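Local coordinates for protein alkaline phosphatase (Thermus thermophilus, PDB 7KWD) that probably removes phosphate groups from phosphate monoesters as a homodimeric hydrolase, using two zinc ions and one magnesium ion bound in each active site, at residues R39-F49 / G264-D275; E94-S103 / T148-R159. All blocks are in the same frame, centred on the assembly; numbering follows the deposited sequence.

Contact 1 of 2, residues R39-F49 / G264-D275; sequences RNLIVFVYDGF and GFVLQVEAGRID. With MG (magnesium ion), chain D; ZN (zinc ion), chain E; ZN (zinc ion), chain F.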
# COMPACT_ATOMS: atom_id res chain seq x y z
N ARG A 39 1.56 29.05 -15.42
CA ARG A 39 0.49 29.40 -16.35
C ARG A 39 -0.35 28.21 -16.76
O ARG A 39 -1.54 28.38 -17.07
CB ARG A 39 1.05 30.06 -17.63
CG ARG A 39 0.00 30.99 -18.32
CD ARG A 39 0.46 31.61 -19.67
NE ARG A 39 1.11 30.59 -20.47
CZ ARG A 39 0.82 30.29 -21.73
NH1 ARG A 39 -0.11 30.96 -22.39
NH2 ARG A 39 1.50 29.30 -22.32
N ASN A 40 0.23 27.01 -16.79
CA ASN A 40 -0.45 25.81 -17.26
C ASN A 40 -0.37 24.73 -16.19
O ASN A 40 0.59 24.67 -15.42
CB ASN A 40 0.14 25.28 -18.56
CG ASN A 40 0.22 26.33 -19.65
OD1 ASN A 40 -0.75 27.04 -19.91
ND2 ASN A 40 1.37 26.43 -20.28
N LEU A 41 -1.39 23.87 -16.16
CA LEU A 41 -1.52 22.83 -15.15
C LEU A 41 -1.98 21.58 -15.86
O LEU A 41 -3.00 21.59 -16.54
CB LEU A 41 -2.54 23.23 -14.08
CG LEU A 41 -2.86 22.18 -13.02
CD1 LEU A 41 -1.66 21.95 -12.13
CD2 LEU A 41 -4.06 22.66 -12.21
N ILE A 42 -1.24 20.50 -15.66
CA ILE A 42 -1.65 19.17 -16.11
C ILE A 42 -1.84 18.32 -14.87
O ILE A 42 -0.95 18.29 -14.01
CB ILE A 42 -0.60 18.53 -17.05
CG1 ILE A 42 -0.29 19.48 -18.20
CG2 ILE A 42 -1.12 17.21 -17.56
CD1 ILE A 42 0.85 19.06 -19.08
N VAL A 43 -2.98 17.66 -14.77
CA VAL A 43 -3.27 16.75 -13.65
C VAL A 43 -3.45 15.35 -14.23
O VAL A 43 -4.38 15.11 -15.01
CB VAL A 43 -4.51 17.18 -12.86
CG1 VAL A 43 -4.71 16.27 -11.64
CG2 VAL A 43 -4.45 18.67 -12.42
N PHE A 44 -2.58 14.42 -13.84
CA PHE A 44 -2.56 13.05 -14.35
C PHE A 44 -3.04 12.17 -13.20
O PHE A 44 -2.30 11.95 -12.23
CB PHE A 44 -1.16 12.69 -14.85
CG PHE A 44 -1.10 11.39 -15.60
CD1 PHE A 44 -2.20 10.62 -15.85
CD2 PHE A 44 0.16 10.91 -16.02
CE1 PHE A 44 -2.12 9.41 -16.49
CE2 PHE A 44 0.25 9.69 -16.72
CZ PHE A 44 -0.90 8.94 -16.95
N VAL A 45 -4.28 11.71 -13.29
CA VAL A 45 -4.87 10.85 -12.26
C VAL A 45 -4.66 9.40 -12.65
O VAL A 45 -5.07 8.98 -13.73
CB VAL A 45 -6.36 11.14 -12.06
CG1 VAL A 45 -6.93 10.20 -10.99
CG2 VAL A 45 -6.57 12.60 -11.72
N TYR A 46 -4.04 8.63 -11.75
CA TYR A 46 -3.99 7.18 -11.81
C TYR A 46 -5.15 6.66 -10.95
O TYR A 46 -5.06 6.59 -9.74
CB TYR A 46 -2.65 6.67 -11.28
CG TYR A 46 -1.45 6.73 -12.21
CD1 TYR A 46 -0.99 7.93 -12.73
CD2 TYR A 46 -0.71 5.58 -12.48
CE1 TYR A 46 0.14 7.97 -13.52
CE2 TYR A 46 0.44 5.61 -13.26
CZ TYR A 46 0.85 6.81 -13.78
OH TYR A 46 1.97 6.85 -14.58
N ASP A 47 -6.27 6.31 -11.58
CA ASP A 47 -7.45 5.93 -10.83
C ASP A 47 -7.28 4.53 -10.24
O ASP A 47 -6.98 3.59 -10.96
CB ASP A 47 -8.69 5.98 -11.72
CG ASP A 47 -9.94 6.09 -10.92
OD1 ASP A 47 -10.12 5.21 -10.06
OD2 ASP A 47 -10.71 7.08 -11.11
N GLY A 48 -7.48 4.40 -8.94
CA GLY A 48 -7.42 3.11 -8.27
C GLY A 48 -6.04 2.52 -8.07
O GLY A 48 -5.91 1.34 -7.71
N PHE A 49 -5.00 3.34 -8.22
CA PHE A 49 -3.61 2.89 -8.27
C PHE A 49 -3.03 2.76 -6.88
O PHE A 49 -2.92 3.75 -6.14
CB PHE A 49 -2.81 3.88 -9.12
CG PHE A 49 -1.35 3.56 -9.29
CD1 PHE A 49 -0.95 2.48 -10.06
CD2 PHE A 49 -0.37 4.40 -8.74
CE1 PHE A 49 0.40 2.21 -10.27
CE2 PHE A 49 0.98 4.14 -8.94
CZ PHE A 49 1.37 3.06 -9.72
N GLY A 264 -3.30 30.13 -21.82
CA GLY A 264 -2.86 29.00 -21.04
C GLY A 264 -3.95 27.96 -20.93
O GLY A 264 -5.07 28.13 -21.44
N PHE A 265 -3.63 26.85 -20.25
CA PHE A 265 -4.56 25.73 -20.23
C PHE A 265 -4.45 24.87 -18.99
O PHE A 265 -3.44 24.89 -18.28
CB PHE A 265 -4.34 24.84 -21.47
CG PHE A 265 -3.09 23.99 -21.39
CD1 PHE A 265 -1.90 24.45 -21.95
CD2 PHE A 265 -3.12 22.72 -20.79
CE1 PHE A 265 -0.74 23.67 -21.88
CE2 PHE A 265 -1.98 21.94 -20.72
CZ PHE A 265 -0.78 22.42 -21.29
N VAL A 266 -5.50 24.09 -18.77
CA VAL A 266 -5.54 23.03 -17.77
C VAL A 266 -5.98 21.75 -18.47
O VAL A 266 -6.84 21.78 -19.36
CB VAL A 266 -6.47 23.37 -16.59
CG1 VAL A 266 -5.97 24.64 -15.88
CG2 VAL A 266 -7.92 23.53 -17.04
N LEU A 267 -5.39 20.63 -18.07
CA LEU A 267 -5.65 19.34 -18.67
C LEU A 267 -5.73 18.32 -17.56
O LEU A 267 -4.88 18.30 -16.67
CB LEU A 267 -4.53 18.98 -19.65
CG LEU A 267 -4.38 17.54 -20.12
CD1 LEU A 267 -5.66 17.18 -20.88
CD2 LEU A 267 -3.13 17.38 -21.02
N GLN A 268 -6.76 17.49 -17.59
CA GLN A 268 -6.79 16.28 -16.81
C GLN A 268 -6.56 15.11 -17.76
O GLN A 268 -7.23 15.00 -18.80
CB GLN A 268 -8.11 16.09 -16.06
CG GLN A 268 -8.06 14.88 -15.10
CD GLN A 268 -9.42 14.42 -14.60
OE1 GLN A 268 -10.00 13.47 -15.12
NE2 GLN A 268 -9.91 15.06 -13.54
N VAL A 269 -5.58 14.28 -17.45
CA VAL A 269 -5.38 12.99 -18.11
C VAL A 269 -5.71 11.94 -17.08
O VAL A 269 -5.18 12.00 -15.97
CB VAL A 269 -3.94 12.81 -18.61
CG1 VAL A 269 -3.78 11.46 -19.32
CG2 VAL A 269 -3.55 13.99 -19.49
N GLU A 270 -6.57 10.98 -17.44
CA GLU A 270 -6.96 9.93 -16.52
C GLU A 270 -6.61 8.56 -17.07
O GLU A 270 -7.07 8.18 -18.15
CB GLU A 270 -8.45 9.95 -16.18
CG GLU A 270 -8.68 9.14 -14.87
CD GLU A 270 -10.08 8.66 -14.74
OE1 GLU A 270 -10.86 8.87 -15.70
OE2 GLU A 270 -10.39 8.09 -13.69
N ALA A 271 -5.77 7.83 -16.33
CA ALA A 271 -5.60 6.40 -16.54
C ALA A 271 -6.66 5.76 -15.67
O ALA A 271 -6.41 5.30 -14.56
CB ALA A 271 -4.20 5.95 -16.16
N GLY A 272 -7.90 5.78 -16.19
CA GLY A 272 -9.05 5.48 -15.37
C GLY A 272 -9.39 4.04 -15.22
O GLY A 272 -10.30 3.72 -14.43
N ARG A 273 -8.73 3.14 -15.94
CA ARG A 273 -9.12 1.73 -15.89
C ARG A 273 -8.13 0.88 -15.11
O ARG A 273 -8.34 -0.33 -14.97
CB ARG A 273 -9.30 1.18 -17.31
CG ARG A 273 -10.29 2.05 -18.15
CD ARG A 273 -11.11 1.27 -19.19
NE ARG A 273 -12.04 0.37 -18.51
CZ ARG A 273 -12.55 -0.73 -19.06
NH1 ARG A 273 -12.24 -1.07 -20.31
NH2 ARG A 273 -13.37 -1.48 -18.35
N ILE A 274 -7.09 1.50 -14.55
CA ILE A 274 -6.33 0.83 -13.49
C ILE A 274 -7.30 0.38 -12.41
O ILE A 274 -7.28 -0.79 -11.99
CB ILE A 274 -5.26 1.77 -12.92
CG1 ILE A 274 -4.20 2.09 -13.99
CG2 ILE A 274 -4.66 1.18 -11.65
CD1 ILE A 274 -3.28 3.27 -13.60
N ASP A 275 -8.16 1.30 -11.95
CA ASP A 275 -9.22 0.98 -10.99
C ASP A 275 -10.04 -0.22 -11.46
O ASP A 275 -10.19 -1.20 -10.72
CB ASP A 275 -10.11 2.22 -10.81
CG ASP A 275 -11.19 2.03 -9.81
OD1 ASP A 275 -10.86 1.76 -8.62
OD2 ASP A 275 -12.38 2.17 -10.20
MG MG D . -12.08 7.56 -12.70
ZN ZN E . -11.37 6.25 -8.58
ZN ZN F . -13.54 1.91 -8.60
O HOH W 1 -13.31 8.42 -14.19
O HOH W 2 -11.99 5.30 -13.26
O HOH W 3 -13.75 7.15 -11.78
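Asp47 and Glu270 meet on one magnesium ion: Asp47 OD2 and Glu270 OE2 lie 2.8 Å apart because both ligate the metal, with Thr148 and three waters completing its shell. The other oxygen, Asp47 OD1, binds a zinc ion at 2.2 Å, so this carboxylate bridges two metals. Asp275, whose CG stands anti to the backbone N (chi1 -177°), sends OD2 to the second zinc ion; its OD1 is hydrogen-bonded to Thr320, as Glu270 OE1 is to Thr140. Asp47 and Glu270 sit at the C-terminal ends of two neighbouring parallel strands, 40-46 and 265-271, in the central sheet of the alkaline phosphatase fold, and Asp275 lies near the start of the helix that follows. Backbone hydrogen bonds alternate along the pair, from Leu41 N to Phe265 O through Val43 N to Leu267 O at 2.8 Å, ending with Asp47 N on Ala271 O.

On the face packed by helices 247-259 and 283-306, Ile42 CG2 lies beside Leu267 CD2, while Phe44 CE1 packs on Val269 CG1. Beyond the strands, Ile274 CD1 approaches Tyr46 CD2 at 3.6 Å. At the opposite end, Asn40 OD1 accepts from Phe265 N at 2.9 Å, and its amide stacks on the Phe265 ring, the planes 19° apart. With an alanine here the amide is gone, and Phe265 N would probably lack this acceptor. Asn40 CB sits over the ring face, 4.0 Å from the Phe265 centroid.

Contact 2 of 2, residues E94-S103 / T148-R159; sequences ESSAAGNAFS and TPASFVISNPDR. With ZN (zinc ion), chain E; MG (magnesium ion), chain D; TLA (L(+)-tartaric acid), chain C.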
# COMPACT_ATOMS: atom_id res chain seq x y z
N GLU A 94 -15.23 6.65 -2.97
CA GLU A 94 -15.23 6.28 -4.40
C GLU A 94 -14.86 7.52 -5.21
O GLU A 94 -14.46 8.56 -4.67
CB GLU A 94 -16.55 5.61 -4.81
CG GLU A 94 -17.78 6.34 -4.36
CD GLU A 94 -17.86 7.73 -5.01
OE1 GLU A 94 -17.40 8.70 -4.36
OE2 GLU A 94 -18.35 7.85 -6.17
N SER A 95 -15.00 7.39 -6.53
CA SER A 95 -14.31 8.30 -7.44
C SER A 95 -14.88 9.71 -7.42
O SER A 95 -14.13 10.68 -7.58
CB SER A 95 -14.36 7.74 -8.85
OG SER A 95 -13.22 6.99 -9.13
N SER A 96 -16.21 9.88 -7.26
CA SER A 96 -16.77 11.23 -7.31
C SER A 96 -16.34 12.04 -6.10
O SER A 96 -15.92 13.20 -6.23
CB SER A 96 -18.30 11.21 -7.40
OG SER A 96 -18.87 10.44 -6.37
N ALA A 97 -16.42 11.45 -4.90
CA ALA A 97 -15.96 12.17 -3.72
C ALA A 97 -14.45 12.42 -3.79
O ALA A 97 -13.98 13.48 -3.40
CB ALA A 97 -16.33 11.40 -2.45
N ALA A 98 -13.70 11.48 -4.33
CA ALA A 98 -12.26 11.69 -4.44
C ALA A 98 -11.96 12.81 -5.42
O ALA A 98 -11.19 13.73 -5.12
CB ALA A 98 -11.58 10.40 -4.88
N GLY A 99 -12.62 12.78 -6.58
CA GLY A 99 -12.45 13.85 -7.54
C GLY A 99 -12.90 15.18 -6.98
O GLY A 99 -12.24 16.21 -7.19
N ASN A 100 -14.02 15.18 -6.25
CA ASN A 100 -14.50 16.39 -5.60
C ASN A 100 -13.46 16.97 -4.65
O ASN A 100 -13.30 18.19 -4.57
CB ASN A 100 -15.77 16.08 -4.82
CG ASN A 100 -16.97 15.92 -5.71
OD1 ASN A 100 -16.89 16.10 -6.91
ND2 ASN A 100 -18.10 15.56 -5.10
N ALA A 101 -12.79 16.11 -3.89
CA ALA A 101 -11.77 16.59 -2.98
C ALA A 101 -10.70 17.33 -3.76
O ALA A 101 -10.28 18.43 -3.37
CB ALA A 101 -11.16 15.42 -2.19
N PHE A 102 -10.27 16.74 -4.88
CA PHE A 102 -9.30 17.41 -5.73
C PHE A 102 -9.85 18.73 -6.29
O PHE A 102 -9.16 19.76 -6.27
CB PHE A 102 -8.90 16.52 -6.91
CG PHE A 102 -8.15 15.27 -6.54
CD1 PHE A 102 -7.62 15.08 -5.28
CD2 PHE A 102 -7.98 14.27 -7.49
CE1 PHE A 102 -6.91 13.94 -4.97
CE2 PHE A 102 -7.28 13.13 -7.18
CZ PHE A 102 -6.74 12.96 -5.92
N SER A 103 -11.06 18.68 -6.86
CA SER A 103 -11.52 19.79 -7.70
C SER A 103 -12.24 20.86 -6.91
O SER A 103 -12.34 21.98 -7.38
CB SER A 103 -12.46 19.30 -8.81
OG SER A 103 -13.66 18.85 -8.24
N THR A 148 -14.33 11.02 -12.76
CA THR A 148 -13.09 11.73 -12.49
C THR A 148 -12.97 12.96 -13.37
O THR A 148 -12.72 14.06 -12.84
CB THR A 148 -11.91 10.78 -12.66
OG1 THR A 148 -12.02 9.71 -11.70
CG2 THR A 148 -10.62 11.53 -12.43
N PRO A 149 -13.13 12.88 -14.68
CA PRO A 149 -13.14 14.11 -15.49
C PRO A 149 -14.30 15.00 -15.15
O PRO A 149 -14.15 16.24 -15.05
CB PRO A 149 -13.22 13.59 -16.94
CG PRO A 149 -13.67 12.17 -16.83
CD PRO A 149 -13.16 11.66 -15.50
N ALA A 150 -15.49 14.41 -14.94
CA ALA A 150 -16.67 15.25 -14.80
C ALA A 150 -16.60 16.06 -13.52
O ALA A 150 -17.04 17.22 -13.48
CB ALA A 150 -17.93 14.40 -14.84
N SER A 151 -16.03 15.48 -12.45
CA SER A 151 -15.99 16.19 -11.17
C SER A 151 -15.14 17.44 -11.25
O SER A 151 -15.21 18.27 -10.36
CB SER A 151 -15.45 15.28 -10.08
OG SER A 151 -14.04 15.05 -10.31
N PHE A 152 -14.31 17.57 -12.30
CA PHE A 152 -13.48 18.74 -12.43
C PHE A 152 -14.17 19.90 -13.11
O PHE A 152 -13.69 21.03 -12.98
CB PHE A 152 -12.19 18.44 -13.19
CG PHE A 152 -11.10 17.91 -12.31
CD1 PHE A 152 -11.37 16.93 -11.38
CD2 PHE A 152 -9.83 18.40 -12.40
CE1 PHE A 152 -10.37 16.44 -10.55
CE2 PHE A 152 -8.83 17.93 -11.58
CZ PHE A 152 -9.09 16.95 -10.67
N VAL A 153 -15.29 19.66 -13.82
CA VAL A 153 -15.90 20.68 -14.67
C VAL A 153 -17.34 20.98 -14.30
O VAL A 153 -17.78 22.13 -14.44
CB VAL A 153 -15.80 20.29 -16.16
CG1 VAL A 153 -14.41 20.46 -16.62
CG2 VAL A 153 -16.25 18.86 -16.34
N ILE A 154 -18.14 19.99 -13.86
CA ILE A 154 -19.58 20.25 -13.71
C ILE A 154 -20.13 19.66 -12.42
O ILE A 154 -19.53 18.82 -11.76
CB ILE A 154 -20.40 19.71 -14.91
CG1 ILE A 154 -20.15 18.22 -15.17
CG2 ILE A 154 -20.10 20.53 -16.19
CD1 ILE A 154 -21.08 17.26 -14.36
N SER A 155 -21.34 20.11 -12.07
CA SER A 155 -22.01 19.67 -10.85
C SER A 155 -23.25 18.86 -11.19
O SER A 155 -24.04 19.24 -12.06
CB SER A 155 -22.45 20.86 -9.98
OG SER A 155 -23.10 20.32 -8.83
N ASN A 156 -23.43 17.76 -10.49
CA ASN A 156 -24.59 16.91 -10.73
C ASN A 156 -24.79 15.96 -9.56
O ASN A 156 -23.82 15.35 -9.08
CB ASN A 156 -24.39 16.11 -12.04
CG ASN A 156 -25.66 15.40 -12.47
OD1 ASN A 156 -26.27 14.66 -11.69
ND2 ASN A 156 -26.07 15.63 -13.71
N PRO A 157 -26.03 15.80 -9.08
CA PRO A 157 -26.25 14.97 -7.88
C PRO A 157 -26.05 13.50 -8.11
O PRO A 157 -25.91 12.78 -7.12
CB PRO A 157 -27.71 15.27 -7.49
CG PRO A 157 -28.33 15.83 -8.72
CD PRO A 157 -27.25 16.55 -9.45
N ASP A 158 -25.98 13.04 -9.36
CA ASP A 158 -25.89 11.62 -9.71
C ASP A 158 -24.76 11.43 -10.72
O ASP A 158 -24.91 11.79 -11.90
CB ASP A 158 -27.22 11.13 -10.30
CG ASP A 158 -27.24 9.62 -10.61
OD1 ASP A 158 -26.31 8.88 -10.21
OD2 ASP A 158 -28.22 9.18 -11.26
N ARG A 159 -23.63 10.85 -10.25
CA ARG A 159 -22.50 10.62 -11.13
C ARG A 159 -22.90 9.76 -12.32
O ARG A 159 -22.31 9.87 -13.40
CB ARG A 159 -21.33 9.96 -10.38
CG ARG A 159 -21.65 8.64 -9.67
CD ARG A 159 -20.41 7.93 -9.15
NE ARG A 159 -19.48 7.48 -10.20
CZ ARG A 159 -18.32 6.86 -9.96
NH1 ARG A 159 -17.55 6.44 -10.97
NH2 ARG A 159 -17.95 6.63 -8.70
ZN ZN E . -11.37 6.25 -8.58
MG MG D . -12.08 7.56 -12.70
O1 TLA C . -15.88 1.67 -11.05
O11 TLA C . -17.72 2.78 -10.63
C1 TLA C . -16.58 2.35 -10.25
C2 TLA C . -16.04 2.68 -8.83
O2 TLA C . -16.98 2.37 -7.82
C3 TLA C . -15.83 4.19 -8.86
O3 TLA C . -15.84 4.80 -7.60
C4 TLA C . -14.53 4.64 -9.48
O4 TLA C . -14.59 5.37 -10.49
O41 TLA C . -13.44 4.29 -8.97
O HOH W 4 -11.58 10.26 -9.26
O HOH W 3 -13.75 7.15 -11.78
O HOH W 1 -13.31 8.42 -14.19
O HOH W 2 -11.99 5.30 -13.26
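Glu94 and Arg159 meet through two folded side chains: Glu94 turns CG between its own N and carbonyl carbon (chi1 48°) and bends again at chi2, while Arg159 has the same first turn and a bend at chi3 (-64°). They come from opposite directions, and Arg159 NH2 reaches Glu94 OE2 at 2.8 Å in a salt bridge, on the anti side but well out of the plane of the carboxylate, which is turned 73° from the guanidinium. Glu94 OE2 also accepts from Ser96 N and from Ser96 OG, the latter on its syn side, so three donors grip one oxygen. Glu94 OE1 takes Ala97 N at 3.0 Å through its syn lone pair. This is an N-cap: Glu94 closes the start of helix 95-103, whose first residue, Ser95, is the predicted phosphoserine nucleophile of the alkaline phosphatase family. Ser95 OG binds the zinc ion at 2.1 Å; Asp47, Asp317 and His318 complete that site. A tartrate, probably from the crystallisation liquor, receives bonds from Ser95 N and Arg159 NH2 on its O3, consistent with a pocket made for an anion.

Across from Ser95, Thr148 OG1 ligates the magnesium ion at 2.4 Å and donates to a water that in turn donates to Ser95 O. Further along, Gly99 lets the helices close in: Ser151 OG, bonded to Thr148 O, lies 3.4 Å from Gly99 CA. Ser103 OG donates to Ser151 O from above the carbonyl plane, at 2.7 Å, and Ser103 CB rests over one face of the Phe152 ring. Phe152 CZ touches Phe102 CB at 3.8 Å.

Along the chain contact 2 is nested within contact 1: strand 40-46 comes first, then helix 95-104, helix 147-153 and finally strand 265-271, all parts of the alkaline phosphatase fold. The centres lie about 13 Å apart. Contact 1 belongs to the central sheet, and helix 147-153 of contact 2 packs on it, with Pro149 and Phe152 touching strand 265-271. Gln268 NE2 probably donates to Thr148 O. Two metals join the contacts directly: the magnesium ion takes ligands from both, and so does the zinc ion of chain E. Residues distant in sequence thus share one metal centre, consistent with the family's active site.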